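Long-range contact in BF1531-like N-terminal domain-containing protein (Bacteroides fragilis, PDB 3SLR), which binds magnesium through a phosphatase-like domain of the HAD type and is probably a hydrolase acting on ester bonds, its substrate not established: residues D240-L252 with A286-L298. Residues are numbered along the deposited sequence; the frame is centred on the assembly and turned at random. Where two conformers were deposited one is given.
Sequences DDGWENIQVGHGL and AKEPFERNPEMVL
Trp243 lies with one face of its indole over the end of helix 283-292, where CB of Arg292 sits 3.5 Å from the centroid of the six-membered ring, nearly on its normal, in a CH-pi contact. The Arg292 chain then bends twice, at chi2 (-87°) and chi3, and curls back along the ring, bringing NH2 to 3.4 Å from CZ2 of Trp243. That CZ2 lies over one face of the guanidinium, toward its rim, but the two planes are tilted 47° apart, so this is no flat stack. Within the helix, NH1 forms a salt bridge of 3.4 Å to OE2 of Glu288, and that carboxylate comes up obliquely to CD1 of Trp243. The opposite indole face is met near its rim by OE2 of Glu244.

Just past the helix, the side-chain amide of Asn293 ties helix end to loop. A chi1 of -169° swings CG away from the backbone N and carries the amide across, where ND2 gives a hydrogen bond of 3.1 Å to the carbonyl O of Trp243, in the carbonyl plane. The same ND2 donates to a water that in turn bonds to the carbonyls of Glu244 and Ile246. OD1 accepts from the backbone N of Glu295 at 2.9 Å, an Asx turn that holds the group in place.

CD1 of Ile246 packs against CB of Pro289 at 3.7 Å and against SE of selenomethionine Met296. Further along, CG1 of Val248 rests 3.9 Å from CB of Glu295.

In the HAD-type phosphatase domain, the contact thus fastens the loop after helix 238-241 to the C-terminal end of helix 283-292. Ile246 also touches Trp234 and nears magnesium-binding Asp230 without touching it, while Val248 and Met296 both pack on Gln262 of helix 255-270. On helix 283-292, Phe290 meets Phe306 edge-to-face, on outer strand 305-309 of the domain's parallel sheet.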
ATOM      1  N   ASP A 240     -33.116  -2.523  15.291  1.00 23.18           N
ATOM      2  CA  ASP A 240     -34.341  -1.775  15.010  1.00 27.28           C
ATOM      3  C   ASP A 240     -35.055  -2.263  13.751  1.00 29.00           C
ATOM      4  O   ASP A 240     -36.287  -2.324  13.708  1.00 29.13           O
ATOM      5  CB  ASP A 240     -34.046  -0.275  14.878  1.00 27.60           C
ATOM      6  CG  ASP A 240     -33.471   0.326  16.152  1.00 32.44           C
ATOM      7  OD1 ASP A 240     -33.897  -0.077  17.258  1.00 35.83           O
ATOM      8  OD2 ASP A 240     -32.591   1.208  16.044  1.00 37.46           O
ATOM      9  N   ASP A 241     -34.281  -2.616  12.730  1.00 23.22           N
ATOM     10  CA  ASP A 241     -34.839  -2.864  11.398  1.00 22.57           C
ATOM     11  C   ASP A 241     -35.158  -4.327  11.121  1.00 21.91           C
ATOM     12  O   ASP A 241     -36.037  -4.634  10.301  1.00 23.74           O
ATOM     13  CB  ASP A 241     -33.899  -2.327  10.321  1.00 22.60           C
ATOM     14  CG  ASP A 241     -33.636  -0.846  10.471  1.00 28.34           C
ATOM     15  OD1 ASP A 241     -34.457  -0.173  11.128  1.00 32.25           O
ATOM     16  OD2 ASP A 241     -32.614  -0.356   9.939  1.00 29.99           O
ATOM     17  N   GLY A 242     -34.458  -5.221  11.804  1.00 20.64           N
ATOM     18  CA  GLY A 242     -34.625  -6.647  11.602  1.00 20.19           C
ATOM     19  C   GLY A 242     -33.615  -7.235  10.637  1.00 18.84           C
ATOM     20  O   GLY A 242     -33.158  -6.564   9.701  1.00 19.86           O
ATOM     21  N   TRP A 243     -33.290  -8.504  10.845  1.00 20.29           N
ATOM     22  CA  TRP A 243     -32.266  -9.162  10.045  1.00 18.98           C
ATOM     23  C   TRP A 243     -32.619  -9.206   8.561  1.00 19.57           C
ATOM     24  O   TRP A 243     -31.740  -9.154   7.719  1.00 19.28           O
ATOM     25  CB  TRP A 243     -31.958 -10.573  10.573  1.00 21.88           C
ATOM     26  CG  TRP A 243     -33.092 -11.567  10.442  1.00 22.67           C
ATOM     27  CD1 TRP A 243     -33.981 -11.933  11.419  1.00 25.78           C
ATOM     28  CD2 TRP A 243     -33.432 -12.339   9.281  1.00 22.98           C
ATOM     29  NE1 TRP A 243     -34.861 -12.872  10.931  1.00 25.94           N
ATOM     30  CE2 TRP A 243     -34.550 -13.136   9.621  1.00 25.20           C
ATOM     31  CE3 TRP A 243     -32.914 -12.423   7.981  1.00 22.62           C
ATOM     32  CZ2 TRP A 243     -35.148 -14.010   8.713  1.00 26.55           C
ATOM     33  CZ3 TRP A 243     -33.517 -13.296   7.082  1.00 22.88           C
ATOM     34  CH2 TRP A 243     -34.618 -14.079   7.455  1.00 23.25           C
ATOM     35  N   GLU A 244     -33.902  -9.307   8.232  1.00 19.42           N
ATOM     36  CA  GLU A 244     -34.269  -9.358   6.818  1.00 20.24           C
ATOM     37  C   GLU A 244     -34.095  -8.011   6.124  1.00 18.52           C
ATOM     38  O   GLU A 244     -34.025  -7.943   4.897  1.00 18.28           O
ATOM     39  CB  GLU A 244     -35.690  -9.894   6.614  1.00 19.72           C
ATOM     40  CG  GLU A 244     -36.736  -9.283   7.499  1.00 27.83           C
ATOM     41  CD  GLU A 244     -36.895 -10.033   8.811  1.00 28.75           C
ATOM     42  OE1 GLU A 244     -37.675 -11.012   8.864  1.00 33.73           O
ATOM     43  OE2 GLU A 244     -36.248  -9.636   9.794  1.00 25.40           O
ATOM     44  N   ASN A 245     -34.002  -6.943   6.908  1.00 20.47           N
ATOM     45  CA  ASN A 245     -34.057  -5.592   6.361  1.00 20.84           C
ATOM     46  C   ASN A 245     -32.743  -4.795   6.313  1.00 19.31           C
ATOM     47  O   ASN A 245     -32.736  -3.639   5.904  1.00 21.08           O
ATOM     48  CB  ASN A 245     -35.153  -4.804   7.080  1.00 21.75           C
ATOM     49  CG  ASN A 245     -36.532  -5.428   6.876  1.00 23.34           C
ATOM     50  OD1 ASN A 245     -36.871  -5.848   5.768  1.00 22.78           O
ATOM     51  ND2 ASN A 245     -37.310  -5.530   7.952  1.00 21.69           N
ATOM     52  N   ILE A 246     -31.635  -5.405   6.728  1.00 19.07           N
ATOM     53  CA  ILE A 246     -30.339  -4.736   6.605  1.00 19.08           C
ATOM     54  C   ILE A 246     -30.041  -4.479   5.125  1.00 19.32           C
ATOM     55  O   ILE A 246     -30.476  -5.232   4.252  1.00 20.48           O
ATOM     56  CB  ILE A 246     -29.202  -5.570   7.221  1.00 19.88           C
ATOM     57  CG1 ILE A 246     -29.185  -6.966   6.583  1.00 20.81           C
ATOM     58  CG2 ILE A 246     -29.343  -5.614   8.729  1.00 20.78           C
ATOM     59  CD1 ILE A 246     -27.953  -7.770   6.878  1.00 21.55           C
ATOM     60  N   GLN A 247     -29.286  -3.423   4.847  0.52 19.22           N
ATOM     61  CA  GLN A 247     -29.006  -3.039   3.465  0.52 20.53           C
ATOM     62  C   GLN A 247     -27.760  -3.739   2.927  0.52 18.08           C
ATOM     63  O   GLN A 247     -26.637  -3.383   3.281  0.52 19.63           O
ATOM     64  CB  GLN A 247     -28.874  -1.523   3.359  0.52 18.35           C
ATOM     65  CG  GLN A 247     -30.115  -0.787   3.819  0.52 20.07           C
ATOM     66  CD  GLN A 247     -29.808   0.570   4.406  0.52 22.82           C
ATOM     67  OE1 GLN A 247     -28.747   1.141   4.155  0.52 26.17           O
ATOM     68  NE2 GLN A 247     -30.731   1.091   5.214  0.52 24.73           N
ATOM     69  N   VAL A 248     -27.975  -4.740   2.078  1.00 16.67           N
ATOM     70  CA  VAL A 248     -26.895  -5.514   1.484  1.00 18.31           C
ATOM     71  C   VAL A 248     -27.472  -6.227   0.264  1.00 23.17           C
ATOM     72  O   VAL A 248     -28.630  -6.652   0.282  1.00 23.32           O
ATOM     73  CB  VAL A 248     -26.322  -6.546   2.485  1.00 22.43           C
ATOM     74  CG1 VAL A 248     -27.385  -7.597   2.841  1.00 25.50           C
ATOM     75  CG2 VAL A 248     -25.063  -7.190   1.927  1.00 25.09           C
ATOM     76  N   GLY A 249     -26.687  -6.344  -0.804  1.00 18.59           N
ATOM     77  CA  GLY A 249     -27.139  -7.052  -1.986  1.00 21.91           C
ATOM     78  C   GLY A 249     -27.142  -6.190  -3.232  1.00 20.85           C
ATOM     79  O   GLY A 249     -27.063  -4.965  -3.157  1.00 20.73           O
ATOM     80  N   HIS A 250     -27.239  -6.828  -4.392  1.00 22.86           N
ATOM     81  CA  HIS A 250     -27.286  -6.075  -5.634  1.00 21.85           C
ATOM     82  C   HIS A 250     -28.655  -5.437  -5.823  1.00 23.98           C
ATOM     83  O   HIS A 250     -29.553  -5.593  -4.989  1.00 26.85           O
ATOM     84  CB  HIS A 250     -26.885  -6.959  -6.810  1.00 26.22           C
ATOM     85  CG  HIS A 250     -25.524  -7.565  -6.653  1.00 29.04           C
ATOM     86  ND1 HIS A 250     -24.366  -6.843  -6.836  1.00 31.12           N
ATOM     87  CD2 HIS A 250     -25.137  -8.813  -6.298  1.00 30.82           C
ATOM     88  CE1 HIS A 250     -23.323  -7.622  -6.617  1.00 26.83           C
ATOM     89  NE2 HIS A 250     -23.762  -8.822  -6.286  1.00 29.43           N
ATOM     90  N   GLY A 251     -28.816  -4.722  -6.924  1.00 25.83           N
ATOM     91  CA  GLY A 251     -29.939  -3.820  -7.050  1.00 27.96           C
ATOM     92  C   GLY A 251     -29.418  -2.455  -6.655  1.00 26.70           C
ATOM     93  O   GLY A 251     -28.371  -2.347  -6.016  1.00 27.50           O
ATOM     94  N   LEU A 252     -30.140  -1.413  -7.033  1.00 22.79           N
ATOM     95  CA  LEU A 252     -29.629  -0.062  -6.881  1.00 21.42           C
ATOM     96  C   LEU A 252     -29.620   0.371  -5.428  1.00 22.69           C
ATOM     97  O   LEU A 252     -30.462  -0.055  -4.637  1.00 24.80           O
ATOM     98  CB  LEU A 252     -30.454   0.918  -7.716  1.00 23.55           C
ATOM     99  CG  LEU A 252     -30.534   0.593  -9.205  1.00 24.10           C
ATOM    100  CD1 LEU A 252     -31.408   1.625  -9.905  1.00 25.39           C
ATOM    101  CD2 LEU A 252     -29.137   0.528  -9.829  1.00 25.66           C
ATOM    102  N   ALA A 286     -27.185 -10.069  16.463  1.00 18.12           N
ATOM    103  CA  ALA A 286     -26.044  -9.710  15.639  1.00 18.71           C
ATOM    104  C   ALA A 286     -25.657 -10.848  14.714  1.00 18.20           C
ATOM    105  O   ALA A 286     -25.207 -10.610  13.600  1.00 18.52           O
ATOM    106  CB  ALA A 286     -24.848  -9.316  16.518  1.00 17.55           C
ATOM    107  N   LYS A 287     -25.818 -12.084  15.179  1.00 18.08           N
ATOM    108  CA  LYS A 287     -25.471 -13.257  14.371  1.00 18.57           C
ATOM    109  C   LYS A 287     -26.553 -13.627  13.356  1.00 20.81           C
ATOM    110  O   LYS A 287     -26.278 -14.309  12.372  1.00 21.68           O
ATOM    111  CB  LYS A 287     -25.194 -14.469  15.259  1.00 19.19           C
ATOM    112  CG  LYS A 287     -23.870 -14.390  16.016  1.00 18.08           C
ATOM    113  CD  LYS A 287     -23.682 -15.576  16.956  1.00 22.23           C
ATOM    114  CE  LYS A 287     -22.238 -15.620  17.473  1.00 27.88           C
ATOM    115  NZ  LYS A 287     -21.930 -16.858  18.250  1.00 32.89           N
ATOM    116  N   GLU A 288     -27.781 -13.191  13.606  1.00 21.37           N
ATOM    117  CA  GLU A 288     -28.905 -13.621  12.772  1.00 21.20           C
ATOM    118  C   GLU A 288     -28.746 -13.353  11.269  1.00 19.75           C
ATOM    119  O   GLU A 288     -29.026 -14.236  10.465  1.00 21.71           O
ATOM    120  CB  GLU A 288     -30.227 -13.058  13.292  1.00 21.96           C
ATOM    121  CG  GLU A 288     -31.179 -14.143  13.774  1.00 30.59           C
ATOM    122  CD  GLU A 288     -32.543 -13.602  14.133  1.00 32.27           C
ATOM    123  OE1 GLU A 288     -32.617 -12.448  14.615  1.00 29.56           O
ATOM    124  OE2 GLU A 288     -33.541 -14.326  13.919  1.00 33.80           O
ATOM    125  N   PRO A 289     -28.282 -12.149  10.883  1.00 18.47           N
ATOM    126  CA  PRO A 289     -28.123 -11.914   9.442  1.00 19.83           C
ATOM    127  C   PRO A 289     -27.103 -12.855   8.807  1.00 20.93           C
ATOM    128  O   PRO A 289     -27.335 -13.315   7.696  1.00 18.00           O
ATOM    129  CB  PRO A 289     -27.641 -10.464   9.366  1.00 18.23           C
ATOM    130  CG  PRO A 289     -28.097  -9.838  10.631  1.00 22.30           C
ATOM    131  CD  PRO A 289     -28.017 -10.933  11.670  1.00 18.31           C
ATOM    132  N   PHE A 290     -25.997 -13.140   9.500  1.00 19.95           N
ATOM    133  CA  PHE A 290     -25.025 -14.105   8.997  1.00 18.46           C
ATOM    134  C   PHE A 290     -25.691 -15.446   8.758  1.00 18.55           C
ATOM    135  O   PHE A 290     -25.413 -16.124   7.768  1.00 24.25           O
ATOM    136  CB  PHE A 290     -23.860 -14.290   9.985  1.00 18.81           C
ATOM    137  CG  PHE A 290     -22.989 -13.075  10.139  1.00 21.13           C
ATOM    138  CD1 PHE A 290     -23.323 -12.073  11.039  1.00 18.54           C
ATOM    139  CD2 PHE A 290     -21.828 -12.935   9.389  1.00 19.34           C
ATOM    140  CE1 PHE A 290     -22.522 -10.949  11.186  1.00 17.69           C
ATOM    141  CE2 PHE A 290     -21.012 -11.819   9.535  1.00 21.67           C
ATOM    142  CZ  PHE A 290     -21.363 -10.817  10.433  1.00 17.67           C
ATOM    143  N   GLU A 291     -26.570 -15.823   9.682  1.00 21.38           N
ATOM    144  CA  GLU A 291     -27.218 -17.130   9.657  1.00 23.31           C
ATOM    145  C   GLU A 291     -28.411 -17.216   8.699  1.00 23.59           C
ATOM    146  O   GLU A 291     -28.612 -18.253   8.072  1.00 26.53           O
ATOM    147  CB  GLU A 291     -27.684 -17.516  11.066  1.00 25.42           C
ATOM    148  CG  GLU A 291     -26.576 -17.546  12.117  1.00 25.36           C
ATOM    149  CD  GLU A 291     -27.119 -17.653  13.538  1.00 34.44           C
ATOM    150  OE1 GLU A 291     -28.254 -17.187  13.787  1.00 34.83           O
ATOM    151  OE2 GLU A 291     -26.407 -18.195  14.412  1.00 36.32           O
ATOM    152  N   ARG A 292     -29.192 -16.139   8.590  1.00 21.24           N
ATOM    153  CA  ARG A 292     -30.509 -16.209   7.925  1.00 20.92           C
ATOM    154  C   ARG A 292     -30.604 -15.447   6.599  1.00 21.96           C
ATOM    155  O   ARG A 292     -31.418 -15.795   5.742  1.00 22.89           O
ATOM    156  CB  ARG A 292     -31.619 -15.667   8.838  1.00 22.89           C
ATOM    157  CG  ARG A 292     -31.657 -16.203  10.274  1.00 29.63           C
ATOM    158  CD  ARG A 292     -32.460 -17.494  10.427  1.00 34.24           C
ATOM    159  NE  ARG A 292     -33.831 -17.421   9.907  1.00 33.67           N
ATOM    160  CZ  ARG A 292     -34.904 -17.059  10.610  1.00 31.72           C
ATOM    161  NH1 ARG A 292     -34.799 -16.703  11.882  1.00 39.70           N
ATOM    162  NH2 ARG A 292     -36.099 -17.047  10.031  1.00 37.33           N
ATOM    163  N   ASN A 293     -29.813 -14.388   6.449  1.00 20.96           N
ATOM    164  CA  ASN A 293     -29.910 -13.526   5.272  1.00 21.00           C
ATOM    165  C   ASN A 293     -28.985 -13.986   4.141  1.00 20.62           C
ATOM    166  O   ASN A 293     -27.767 -13.875   4.241  1.00 18.62           O
ATOM    167  CB  ASN A 293     -29.650 -12.062   5.658  1.00 19.94           C
ATOM    168  CG  ASN A 293     -29.999 -11.077   4.544  1.00 20.95           C
ATOM    169  OD1 ASN A 293     -29.786 -11.353   3.365  1.00 20.57           O
ATOM    170  ND2 ASN A 293     -30.525  -9.913   4.921  1.00 17.81           N
ATOM    171  N   PRO A 294     -29.575 -14.479   3.043  1.00 22.71           N
ATOM    172  CA  PRO A 294     -28.853 -15.066   1.906  1.00 19.26           C
ATOM    173  C   PRO A 294     -27.984 -14.067   1.153  1.00 21.27           C
ATOM    174  O   PRO A 294     -27.124 -14.496   0.393  1.00 25.48           O
ATOM    175  CB  PRO A 294     -29.980 -15.542   0.971  1.00 22.89           C
ATOM    176  CG  PRO A 294     -31.220 -15.480   1.761  1.00 28.33           C
ATOM    177  CD  PRO A 294     -31.027 -14.448   2.817  1.00 22.92           C
ATOM    178  N   GLU A 295     -28.217 -12.769   1.329  1.00 20.34           N
ATOM    179  CA  GLU A 295     -27.427 -11.766   0.624  1.00 21.02           C
ATOM    180  C   GLU A 295     -26.114 -11.453   1.317  1.00 23.21           C
ATOM    181  O   GLU A 295     -25.288 -10.747   0.764  1.00 21.97           O
ATOM    182  CB  GLU A 295     -28.205 -10.463   0.403  1.00 24.42           C
ATOM    183  CG  GLU A 295     -29.086 -10.462  -0.838  1.00 30.24           C
ATOM    184  CD  GLU A 295     -28.337 -10.850  -2.108  1.00 29.96           C
ATOM    185  OE1 GLU A 295     -27.489 -10.064  -2.584  1.00 33.38           O
ATOM    186  OE2 GLU A 295     -28.593 -11.954  -2.629  1.00 32.11           O
HETATM  187  N   MSE A 296     -25.919 -11.970   2.526  1.00 20.47           N
HETATM  188  CA  MSE A 296     -24.640 -11.783   3.203  1.00 19.05           C
HETATM  189  C   MSE A 296     -23.518 -12.461   2.413  1.00 21.32           C
HETATM  190  O   MSE A 296     -23.639 -13.615   1.995  1.00 20.30           O
HETATM  191  CB  MSE A 296     -24.691 -12.345   4.632  1.00 19.10           C
HETATM  192  CG  MSE A 296     -25.593 -11.563   5.580  1.00 20.07           C
HETATM  193 SE   MSE A 296     -24.855  -9.836   6.094  1.00 29.73          SE
HETATM  194  CE  MSE A 296     -23.356 -10.443   7.213  1.00 16.89           C
ATOM    195  N   VAL A 297     -22.424 -11.737   2.200  1.00 19.52           N
ATOM    196  CA  VAL A 297     -21.224 -12.335   1.621  1.00 20.79           C
ATOM    197  C   VAL A 297     -20.430 -13.034   2.717  1.00 20.80           C
ATOM    198  O   VAL A 297     -20.034 -14.194   2.576  1.00 22.01           O
ATOM    199  CB  VAL A 297     -20.353 -11.275   0.904  1.00 18.19           C
ATOM    200  CG1 VAL A 297     -19.057 -11.890   0.390  1.00 17.47           C
ATOM    201  CG2 VAL A 297     -21.130 -10.670  -0.254  1.00 21.70           C
ATOM    202  N   LEU A 298     -20.209 -12.326   3.816  1.00 18.78           N
ATOM    203  CA  LEU A 298     -19.562 -12.911   4.989  1.00 19.17           C
ATOM    204  C   LEU A 298     -20.509 -13.873   5.703  1.00 20.11           C
ATOM    205  O   LEU A 298     -21.689 -13.572   5.874  1.00 21.48           O
ATOM    206  CB  LEU A 298     -19.112 -11.801   5.942  1.00 17.92           C
ATOM    207  CG  LEU A 298     -18.083 -10.842   5.333  1.00 18.31           C
ATOM    208  CD1 LEU A 298     -17.709  -9.730   6.302  1.00 20.82           C
ATOM    209  CD2 LEU A 298     -16.854 -11.627   4.912  1.00 19.70           C
TER
HETATM  210  O   HOH W   1     -31.685  -7.593   3.487  1.00 21.21           O